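Local coordinates for protein aspartate semialdehyde dehydrogenase (Francisella tularensis subsp. tularensis, PDB 4WOJ) that probably catalyses the NADPH-dependent reductive dephosphorylation of L-aspartyl-4-phosphate to L-aspartate-semialdehyde, a step on the route to lysine, methionine and threonine, at residues 8-13 and 72-77; 159-164 and 281-286; 190-195 and 203-208. All coordinates share one frame; numbering follows the deposited sequence.

Contact 1: residues 8-13 and 72-77; sequences LKVGFI and MDILLS
G11 gives its N-H to I74 O and takes L76 N on its own carbonyl, binding strand 8-13 to strand 74-77 as parallel neighbours within the Rossmann-type sheet of the NAD-binding domain. The first of these bonds is nearly straight, 2.8 Å from G11 N to I74 O at 168°. I13 N then bonds to L76 O from above the carbonyl plane. At the other end K9 O serves two donors, D73 N at 2.7 Å in the carbonyl plane and the longer I74 N, slightly tilted from it. The side chain of D73 extends the pairing to the residue just before strand 74-77: its CG lies beside its own backbone N (chi1 -68°), and OD2 receives K9 N at 2.8 Å through its anti lone pair. A short carboxylate suits this place because it can stand in for a backbone acceptor.

Branched and aromatic side chains fill one face of the sheet. V10 and I74 lie side by side, with V10 CG1 4.1 Å from I74 CB, while F12 meets L76 CB obliquely through CD1. Helix 354-369 covers V10 and I74 with L365, and the F12 ring meets that of F40 on the next strand.

On the other face G11, having no side chain, lets its neighbours close over the backbone. M72 CG comes within 3.8 Å of G11 CA, and the flexible M72 chain, bent at chi2, also reaches T39 and F41 of strand 36-42. Helix 81-93 packs here, L91 on L75 and Y83 on I13. At the C-terminal end the S77 hydroxyl is bonded to Q79 N, and S77 CA makes a C-H...O contact of 3.2 Å with I13 O.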
loop_
_atom_site.group_PDB
_atom_site.type_symbol
_atom_site.label_atom_id
_atom_site.label_comp_id
_atom_site.label_asym_id
_atom_site.label_seq_id
_atom_site.Cartn_x
_atom_site.Cartn_y
_atom_site.Cartn_z
ATOM N N LEU B 8 -4.521 17.374 40.994
ATOM C CA LEU B 8 -5.525 16.643 40.228
ATOM C C LEU B 8 -5.483 15.129 40.348
ATOM O O LEU B 8 -4.427 14.504 40.228
ATOM C CB LEU B 8 -5.502 17.072 38.775
ATOM C CG LEU B 8 -6.066 18.481 38.627
ATOM C CD1 LEU B 8 -6.018 18.919 37.178
ATOM C CD2 LEU B 8 -7.483 18.561 39.173
ATOM N N LYS B 9 -6.639 14.546 40.624
ATOM C CA LYS B 9 -6.726 13.110 40.704
ATOM C C LYS B 9 -7.050 12.579 39.325
ATOM O O LYS B 9 -8.141 12.805 38.823
ATOM C CB LYS B 9 -7.796 12.688 41.691
ATOM C CG LYS B 9 -7.603 13.288 43.061
ATOM C CD LYS B 9 -8.585 12.671 44.030
ATOM C CE LYS B 9 -7.971 11.428 44.659
ATOM N NZ LYS B 9 -8.945 10.747 45.562
ATOM N N VAL B 10 -6.102 11.848 38.740
ATOM C CA VAL B 10 -6.239 11.354 37.378
ATOM C C VAL B 10 -6.241 9.849 37.355
ATOM O O VAL B 10 -5.316 9.214 37.856
ATOM C CB VAL B 10 -5.090 11.819 36.474
ATOM C CG1 VAL B 10 -5.459 11.601 35.014
ATOM C CG2 VAL B 10 -4.774 13.279 36.719
ATOM N N GLY B 11 -7.272 9.294 36.726
ATOM C CA GLY B 11 -7.454 7.848 36.637
ATOM C C GLY B 11 -7.140 7.379 35.235
ATOM O O GLY B 11 -7.432 8.066 34.264
ATOM N N PHE B 12 -6.521 6.212 35.139
ATOM C CA PHE B 12 -6.109 5.658 33.858
ATOM C C PHE B 12 -6.786 4.313 33.582
ATOM O O PHE B 12 -6.605 3.351 34.330
ATOM C CB PHE B 12 -4.578 5.516 33.813
ATOM C CG PHE B 12 -3.871 6.829 33.889
ATOM C CD1 PHE B 12 -3.664 7.593 32.732
ATOM C CD2 PHE B 12 -3.491 7.350 35.114
ATOM C CE1 PHE B 12 -3.047 8.841 32.807
ATOM C CE2 PHE B 12 -2.860 8.588 35.198
ATOM C CZ PHE B 12 -2.648 9.343 34.046
ATOM N N ILE B 13 -7.578 4.275 32.507
ATOM C CA ILE B 13 -8.124 3.019 31.974
ATOM C C ILE B 13 -7.490 2.716 30.608
ATOM O O ILE B 13 -7.230 3.613 29.845
ATOM C CB ILE B 13 -9.655 3.070 31.848
ATOM C CG1 ILE B 13 -10.273 3.811 33.040
ATOM C CG2 ILE B 13 -10.215 1.657 31.794
ATOM C CD1 ILE B 13 -10.541 5.276 32.811
ATOM N N MET B 72 -12.181 10.664 40.631
ATOM C CA MET B 72 -11.136 11.220 39.753
ATOM C C MET B 72 -11.623 12.542 39.134
ATOM O O MET B 72 -12.773 12.679 38.760
ATOM C CB MET B 72 -10.746 10.253 38.640
ATOM C CG MET B 72 -10.225 8.892 39.089
ATOM S SD MET B 72 -8.598 8.941 39.887
ATOM C CE MET B 72 -9.151 8.881 41.592
ATOM N N ASP B 73 -10.727 13.519 39.094
ATOM C CA ASP B 73 -10.953 14.783 38.430
ATOM C C ASP B 73 -10.943 14.640 36.895
ATOM O O ASP B 73 -11.592 15.418 36.160
ATOM C CB ASP B 73 -9.877 15.760 38.854
ATOM C CG ASP B 73 -10.008 16.149 40.301
ATOM O OD1 ASP B 73 -10.972 16.891 40.600
ATOM O OD2 ASP B 73 -9.181 15.683 41.145
ATOM N N ILE B 74 -10.181 13.644 36.453
ATOM C CA ILE B 74 -9.916 13.387 35.061
ATOM C C ILE B 74 -9.722 11.892 34.879
ATOM O O ILE B 74 -8.970 11.256 35.617
ATOM C CB ILE B 74 -8.623 14.092 34.582
ATOM C CG1 ILE B 74 -8.716 15.612 34.769
ATOM C CG2 ILE B 74 -8.342 13.763 33.109
ATOM C CD1 ILE B 74 -7.497 16.366 34.253
ATOM N N LEU B 75 -10.372 11.342 33.860
ATOM C CA LEU B 75 -10.180 9.948 33.488
ATOM C C LEU B 75 -9.673 9.884 32.060
ATOM O O LEU B 75 -10.082 10.673 31.210
ATOM C CB LEU B 75 -11.487 9.177 33.605
ATOM C CG LEU B 75 -12.082 9.123 35.020
ATOM C CD1 LEU B 75 -13.505 8.618 34.945
ATOM C CD2 LEU B 75 -11.231 8.233 35.931
ATOM N N LEU B 76 -8.762 8.950 31.809
ATOM C CA LEU B 76 -8.146 8.817 30.504
ATOM C C LEU B 76 -8.199 7.361 30.029
ATOM O O LEU B 76 -7.508 6.477 30.579
ATOM C CB LEU B 76 -6.710 9.322 30.562
ATOM C CG LEU B 76 -6.100 9.682 29.212
ATOM C CD1 LEU B 76 -4.947 10.646 29.446
ATOM C CD2 LEU B 76 -5.644 8.437 28.464
ATOM N N SER B 77 -9.004 7.122 28.991
ATOM C CA SER B 77 -9.285 5.743 28.548
ATOM C C SER B 77 -8.628 5.413 27.215
ATOM O O SER B 77 -8.792 6.134 26.254
ATOM C CB SER B 77 -10.793 5.492 28.442
ATOM O OG SER B 77 -11.032 4.138 28.088
#

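Contact 2: residues 159-164 and 281-286; sequences VEWVNS and TVKLRQ
The W161 indole carries K283 on one face, where the lysine CB stands 3.7 Å from the centre of the six-membered ring in a CH-pi contact, and meets T281 O at its edge, 3.4 Å from CZ3. W161 CG sits between its backbone N and carbonyl carbon (chi1 57°), which turns the ring over the neighbouring strand. Lysine suits this place: its methylenes cover the aromatic surface, with CD near W161 NE1, while NZ continues to a salt bridge with D342. The R285 guanidinium has V159 O over one face, 3.2 Å from NH2 but poorly angled for a hydrogen bond; D157 pairs with its charge.

The antiparallel pairing that carries these groups contains a classic beta bulge. E160 N at 2.8 Å and, weakly, W161 N both bond to K283 O. Regular pairing resumes with K283 N to W161 O and a reciprocal pair between N163 and T281; N163 OD1 and T281 OG1 bond, respectively, to T281 and N163 of the second subunit.

V159 CG1 packs on V282 CG1 at 3.7 Å, and the V159 side chain also touches L153 and L154 of helix 151-154. In the mixed sheet, strand 263-266 flanks strand 159-167, and strand 343-351 borders strand 275-284.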
loop_
_atom_site.group_PDB
_atom_site.type_symbol
_atom_site.label_atom_id
_atom_site.label_comp_id
_atom_site.label_asym_id
_atom_site.label_seq_id
_atom_site.Cartn_x
_atom_site.Cartn_y
_atom_site.Cartn_z
ATOM N N VAL B 159 -5.403 23.996 1.193
ATOM C CA VAL B 159 -5.777 22.690 0.654
ATOM C C VAL B 159 -7.260 22.692 0.308
ATOM O O VAL B 159 -8.092 22.933 1.195
ATOM C CB VAL B 159 -5.513 21.582 1.691
ATOM C CG1 VAL B 159 -6.040 20.250 1.201
ATOM C CG2 VAL B 159 -4.041 21.516 2.027
ATOM N N GLU B 160 -7.556 22.376 -0.961
ATOM C CA GLU B 160 -8.924 22.305 -1.509
ATOM C C GLU B 160 -9.509 20.911 -1.284
ATOM O O GLU B 160 -10.642 20.798 -0.854
ATOM C CB GLU B 160 -8.943 22.621 -3.012
ATOM C CG GLU B 160 -10.340 22.937 -3.563
ATOM C CD GLU B 160 -10.335 23.455 -4.997
ATOM O OE1 GLU B 160 -9.661 24.464 -5.306
ATOM O OE2 GLU B 160 -11.023 22.859 -5.843
ATOM N N TRP B 161 -8.737 19.864 -1.622
ATOM C CA TRP B 161 -9.018 18.485 -1.181
ATOM C C TRP B 161 -7.800 17.561 -1.107
ATOM O O TRP B 161 -6.753 17.886 -1.605
ATOM C CB TRP B 161 -10.115 17.812 -1.995
ATOM C CG TRP B 161 -9.942 17.701 -3.472
ATOM C CD1 TRP B 161 -10.718 18.333 -4.411
ATOM C CD2 TRP B 161 -9.035 16.846 -4.207
ATOM N NE1 TRP B 161 -10.338 17.954 -5.652
ATOM C CE2 TRP B 161 -9.310 17.049 -5.575
ATOM C CE3 TRP B 161 -8.008 15.957 -3.846
ATOM C CZ2 TRP B 161 -8.603 16.409 -6.590
ATOM C CZ3 TRP B 161 -7.294 15.311 -4.856
ATOM C CH2 TRP B 161 -7.595 15.542 -6.214
ATOM N N VAL B 162 -8.009 16.375 -0.509
ATOM C CA VAL B 162 -6.977 15.335 -0.355
ATOM C C VAL B 162 -7.451 13.925 -0.710
ATOM O O VAL B 162 -8.359 13.406 -0.080
ATOM C CB VAL B 162 -6.513 15.235 1.126
ATOM C CG1 VAL B 162 -5.344 14.297 1.243
ATOM C CG2 VAL B 162 -6.187 16.614 1.693
ATOM N N ASN B 163 -6.825 13.300 -1.705
ATOM C CA ASN B 163 -6.957 11.864 -1.872
ATOM C C ASN B 163 -5.872 11.188 -1.048
ATOM O O ASN B 163 -4.691 11.545 -1.222
ATOM C CB ASN B 163 -6.769 11.464 -3.301
ATOM C CG ASN B 163 -7.135 10.012 -3.534
ATOM O OD1 ASN B 163 -8.304 9.695 -3.703
ATOM N ND2 ASN B 163 -6.143 9.131 -3.597
ATOM N N SER B 164 -6.257 10.266 -0.151
ATOM C CA SER B 164 -5.300 9.415 0.544
ATOM C C SER B 164 -5.527 7.930 0.266
ATOM O O SER B 164 -6.640 7.433 0.365
ATOM C CB SER B 164 -5.341 9.649 2.041
ATOM O OG SER B 164 -4.603 8.630 2.749
ATOM N N THR B 281 -2.527 12.688 -2.541
ATOM C CA THR B 281 -2.646 13.526 -3.732
ATOM C C THR B 281 -3.496 14.696 -3.314
ATOM O O THR B 281 -4.652 14.542 -2.941
ATOM C CB THR B 281 -3.249 12.747 -4.891
ATOM O OG1 THR B 281 -2.438 11.581 -5.146
ATOM C CG2 THR B 281 -3.294 13.587 -6.149
ATOM N N VAL B 282 -2.882 15.863 -3.291
ATOM C CA VAL B 282 -3.479 17.036 -2.655
ATOM C C VAL B 282 -3.719 18.101 -3.709
ATOM O O VAL B 282 -2.774 18.456 -4.447
ATOM C CB VAL B 282 -2.578 17.640 -1.585
ATOM C CG1 VAL B 282 -3.305 18.739 -0.858
ATOM C CG2 VAL B 282 -2.143 16.572 -0.569
ATOM N N LYS B 283 -4.972 18.579 -3.796
ATOM C CA LYS B 283 -5.305 19.683 -4.696
ATOM C C LYS B 283 -5.266 20.946 -3.864
ATOM O O LYS B 283 -5.869 21.013 -2.808
ATOM C CB LYS B 283 -6.674 19.516 -5.302
ATOM C CG LYS B 283 -7.022 20.614 -6.289
ATOM C CD LYS B 283 -8.410 20.423 -6.855
ATOM C CE LYS B 283 -8.597 21.213 -8.124
ATOM N NZ LYS B 283 -7.927 20.540 -9.270
ATOM N N LEU B 284 -4.525 21.937 -4.347
ATOM C CA LEU B 284 -4.365 23.213 -3.648
ATOM C C LEU B 284 -5.389 24.254 -4.074
ATOM O O LEU B 284 -5.992 24.143 -5.127
ATOM C CB LEU B 284 -2.938 23.749 -3.861
ATOM C CG LEU B 284 -1.798 22.912 -3.232
ATOM C CD1 LEU B 284 -0.462 23.483 -3.617
ATOM C CD2 LEU B 284 -1.907 22.839 -1.722
ATOM N N ARG B 285 -5.584 25.274 -3.260
ATOM C CA ARG B 285 -6.460 26.378 -3.663
ATOM C C ARG B 285 -5.751 27.353 -4.604
ATOM O O ARG B 285 -6.396 28.145 -5.255
ATOM C CB ARG B 285 -6.968 27.165 -2.457
ATOM C CG ARG B 285 -7.806 26.368 -1.497
ATOM C CD ARG B 285 -8.628 27.282 -0.614
ATOM N NE ARG B 285 -9.027 26.618 0.630
ATOM C CZ ARG B 285 -9.995 25.717 0.727
ATOM N NH1 ARG B 285 -10.682 25.334 -0.354
ATOM N NH2 ARG B 285 -10.289 25.199 1.914
ATOM N N GLN B 286 -4.430 27.310 -4.620
ATOM C CA GLN B 286 -3.585 28.193 -5.407
ATOM C C GLN B 286 -2.453 27.379 -5.960
ATOM O O GLN B 286 -1.962 26.472 -5.294
ATOM C CB GLN B 286 -2.896 29.201 -4.506
ATOM C CG GLN B 286 -3.715 30.398 -4.054
ATOM C CD GLN B 286 -3.141 31.018 -2.793
ATOM O OE1 GLN B 286 -1.932 30.938 -2.541
ATOM N NE2 GLN B 286 -4.002 31.626 -1.985
HETATM O O HOH W 1 -7.480 24.353 3.356
HETATM O O HOH W 2 -3.662 9.743 -3.366
#

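Contact 3: residues 190-195 and 203-208; sequences KIDNRD and KILREL
I191, at the end of helix 175-191, rests on I204 and L208 of helix 198-209, joining two successive helices of the dimerisation domain near the protein surface. Its CG1 branch runs anti to the backbone N (chi1 -172°), which carries CD1 obliquely across to I204 CG2 at 4.0 Å. The CG2 branch faces L205 and L208; its modelled approach to L208 is too close to be trusted in detail. Beside them, D192 CB touches L205 CD2 at 3.8 Å. L205 is the buried member of the group, and L182 of the second subunit packs on both L205 and D192, so this side of the contact is drawn into the dimer. An apolar leucine suits a place covered by aliphatic groups of its own chain and of the second subunit.

The solvent side is looser. I191 and I204 are themselves exposed, and from D192 on the chain is no longer in the helix and moves away from helix 198-209. Farther along, N193 forms an Asx turn, its OD1 accepting D195 N at 2.6 Å; the short side chain of asparagine brings a carbonyl oxygen within range of the backbone N-H two residues on.

No hydrogen bond crosses between the segments. Aliphatic contact supplies the attraction but little directionality, whereas the D192 carboxylate, in a salt bridge with R201 of helix 198-209, adds a directional polar tie just past the end of helix 175-191.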
loop_
_atom_site.group_PDB
_atom_site.type_symbol
_atom_site.label_atom_id
_atom_site.label_comp_id
_atom_site.label_asym_id
_atom_site.label_seq_id
_atom_site.Cartn_x
_atom_site.Cartn_y
_atom_site.Cartn_z
ATOM N N LYS B 190 7.837 -21.632 8.221
ATOM C CA LYS B 190 8.279 -23.000 8.541
ATOM C C LYS B 190 8.054 -23.911 7.363
ATOM O O LYS B 190 8.989 -24.573 6.911
ATOM C CB LYS B 190 7.581 -23.566 9.776
ATOM C CG LYS B 190 8.304 -23.172 11.047
ATOM C CD LYS B 190 7.435 -23.324 12.277
ATOM C CE LYS B 190 8.211 -22.871 13.509
ATOM N NZ LYS B 190 7.307 -22.288 14.532
ATOM N N ILE B 191 6.833 -23.915 6.838
ATOM C CA ILE B 191 6.545 -24.759 5.687
ATOM C C ILE B 191 7.402 -24.415 4.463
ATOM O O ILE B 191 7.662 -25.278 3.654
ATOM C CB ILE B 191 5.063 -24.822 5.315
ATOM C CG1 ILE B 191 4.909 -25.889 4.228
ATOM C CG2 ILE B 191 4.575 -23.476 4.789
ATOM C CD1 ILE B 191 3.502 -26.388 3.937
ATOM N N ASP B 192 7.852 -23.179 4.329
ATOM C CA ASP B 192 8.566 -22.764 3.102
ATOM C C ASP B 192 9.963 -23.403 3.009
ATOM O O ASP B 192 10.771 -23.302 3.931
ATOM C CB ASP B 192 8.683 -21.237 3.021
ATOM C CG ASP B 192 9.503 -20.766 1.831
ATOM O OD1 ASP B 192 9.101 -21.028 0.674
ATOM O OD2 ASP B 192 10.548 -20.111 2.054
ATOM N N ASN B 193 10.217 -24.002 1.850
ATOM C CA ASN B 193 11.424 -24.736 1.527
ATOM C C ASN B 193 12.272 -24.017 0.469
ATOM O O ASN B 193 11.835 -23.804 -0.659
ATOM C CB ASN B 193 11.017 -26.112 0.991
ATOM C CG ASN B 193 12.210 -27.034 0.744
ATOM O OD1 ASN B 193 13.255 -26.617 0.229
ATOM N ND2 ASN B 193 12.048 -28.307 1.104
ATOM N N ARG B 194 13.506 -23.696 0.842
ATOM C CA ARG B 194 14.467 -22.997 -0.028
ATOM C C ARG B 194 14.818 -23.779 -1.293
ATOM O O ARG B 194 15.061 -23.199 -2.341
ATOM C CB ARG B 194 15.765 -22.748 0.744
ATOM C CG ARG B 194 15.561 -22.479 2.233
ATOM N N ASP B 195 14.853 -25.103 -1.182
ATOM C CA ASP B 195 15.265 -25.976 -2.299
ATOM C C ASP B 195 14.213 -26.141 -3.381
ATOM O O ASP B 195 14.541 -26.477 -4.509
ATOM C CB ASP B 195 15.663 -27.359 -1.786
ATOM C CG ASP B 195 16.981 -27.349 -1.029
ATOM O OD1 ASP B 195 17.070 -28.094 -0.034
ATOM O OD2 ASP B 195 17.913 -26.611 -1.420
ATOM N N LYS B 203 3.254 -20.741 -4.601
ATOM C CA LYS B 203 2.005 -21.497 -4.646
ATOM C C LYS B 203 1.665 -22.173 -3.339
ATOM O O LYS B 203 0.510 -22.105 -2.875
ATOM C CB LYS B 203 2.096 -22.551 -5.735
ATOM C CG LYS B 203 0.809 -23.331 -5.902
ATOM C CD LYS B 203 0.914 -24.372 -7.011
ATOM C CE LYS B 203 -0.155 -25.459 -6.808
ATOM N NZ LYS B 203 -1.553 -24.921 -6.822
ATOM N N ILE B 204 2.680 -22.822 -2.748
ATOM C CA ILE B 204 2.532 -23.543 -1.481
ATOM C C ILE B 204 2.122 -22.623 -0.358
ATOM O O ILE B 204 1.227 -22.952 0.414
ATOM C CB ILE B 204 3.825 -24.305 -1.101
ATOM C CG1 ILE B 204 3.939 -25.620 -1.910
ATOM C CG2 ILE B 204 3.851 -24.657 0.376
ATOM C CD1 ILE B 204 5.374 -26.077 -2.142
ATOM N N LEU B 205 2.778 -21.471 -0.261
ATOM C CA LEU B 205 2.417 -20.468 0.762
ATOM C C LEU B 205 1.015 -19.992 0.519
ATOM O O LEU B 205 0.185 -19.932 1.437
ATOM C CB LEU B 205 3.333 -19.248 0.713
ATOM C CG LEU B 205 4.827 -19.447 0.870
ATOM C CD1 LEU B 205 5.543 -18.114 0.849
ATOM C CD2 LEU B 205 5.124 -20.180 2.157
ATOM N N ARG B 206 0.759 -19.654 -0.745
ATOM C CA ARG B 206 -0.539 -19.132 -1.126
ATOM C C ARG B 206 -1.669 -20.077 -0.715
ATOM O O ARG B 206 -2.616 -19.651 -0.058
ATOM C CB ARG B 206 -0.611 -18.831 -2.614
ATOM C CG ARG B 206 -1.915 -18.139 -2.976
ATOM C CD ARG B 206 -1.874 -17.564 -4.370
ATOM N NE ARG B 206 -2.317 -18.557 -5.348
ATOM C CZ ARG B 206 -1.567 -19.084 -6.310
ATOM N NH1 ARG B 206 -0.320 -18.719 -6.485
ATOM N NH2 ARG B 206 -2.093 -19.977 -7.130
ATOM N N GLU B 207 -1.557 -21.353 -1.070
ATOM C CA GLU B 207 -2.603 -22.319 -0.709
ATOM C C GLU B 207 -2.682 -22.524 0.803
ATOM O O GLU B 207 -3.782 -22.606 1.353
ATOM C CB GLU B 207 -2.414 -23.662 -1.426
ATOM C CG GLU B 207 -2.632 -23.597 -2.936
ATOM C CD GLU B 207 -3.991 -22.982 -3.316
ATOM O OE1 GLU B 207 -5.035 -23.389 -2.735
ATOM O OE2 GLU B 207 -4.021 -22.081 -4.194
ATOM N N LEU B 208 -1.539 -22.587 1.474
ATOM C CA LEU B 208 -1.537 -22.743 2.947
ATOM C C LEU B 208 -2.224 -21.536 3.618
ATOM O O LEU B 208 -3.019 -21.701 4.567
ATOM C CB LEU B 208 -0.121 -22.931 3.489
ATOM C CG LEU B 208 -0.002 -23.352 4.982
ATOM C CD1 LEU B 208 -0.700 -24.680 5.272
ATOM C CD2 LEU B 208 1.453 -23.467 5.430
#

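The three contacts lie in two different sheets and a helical surface region. Contact 1 closes first along the chain and lies in the parallel sheet of the NAD-binding domain, on the opposite side of the chain's centre from the other two; its centre is about 39 Å from that of contact 2 and about 50 Å from that of contact 3. Contacts 2 and 3 share the dimerisation domain, their centres about 43 Å apart. Helix 175-191 follows strand 159-167, and residues 190-208 fall between the two strands of contact 2, so contact 3 is nested in the loop it closes. Both touch the second subunit, whereas no other chain touches contact 1, consistent with a nucleotide-binding domain and a distinct dimer-forming one.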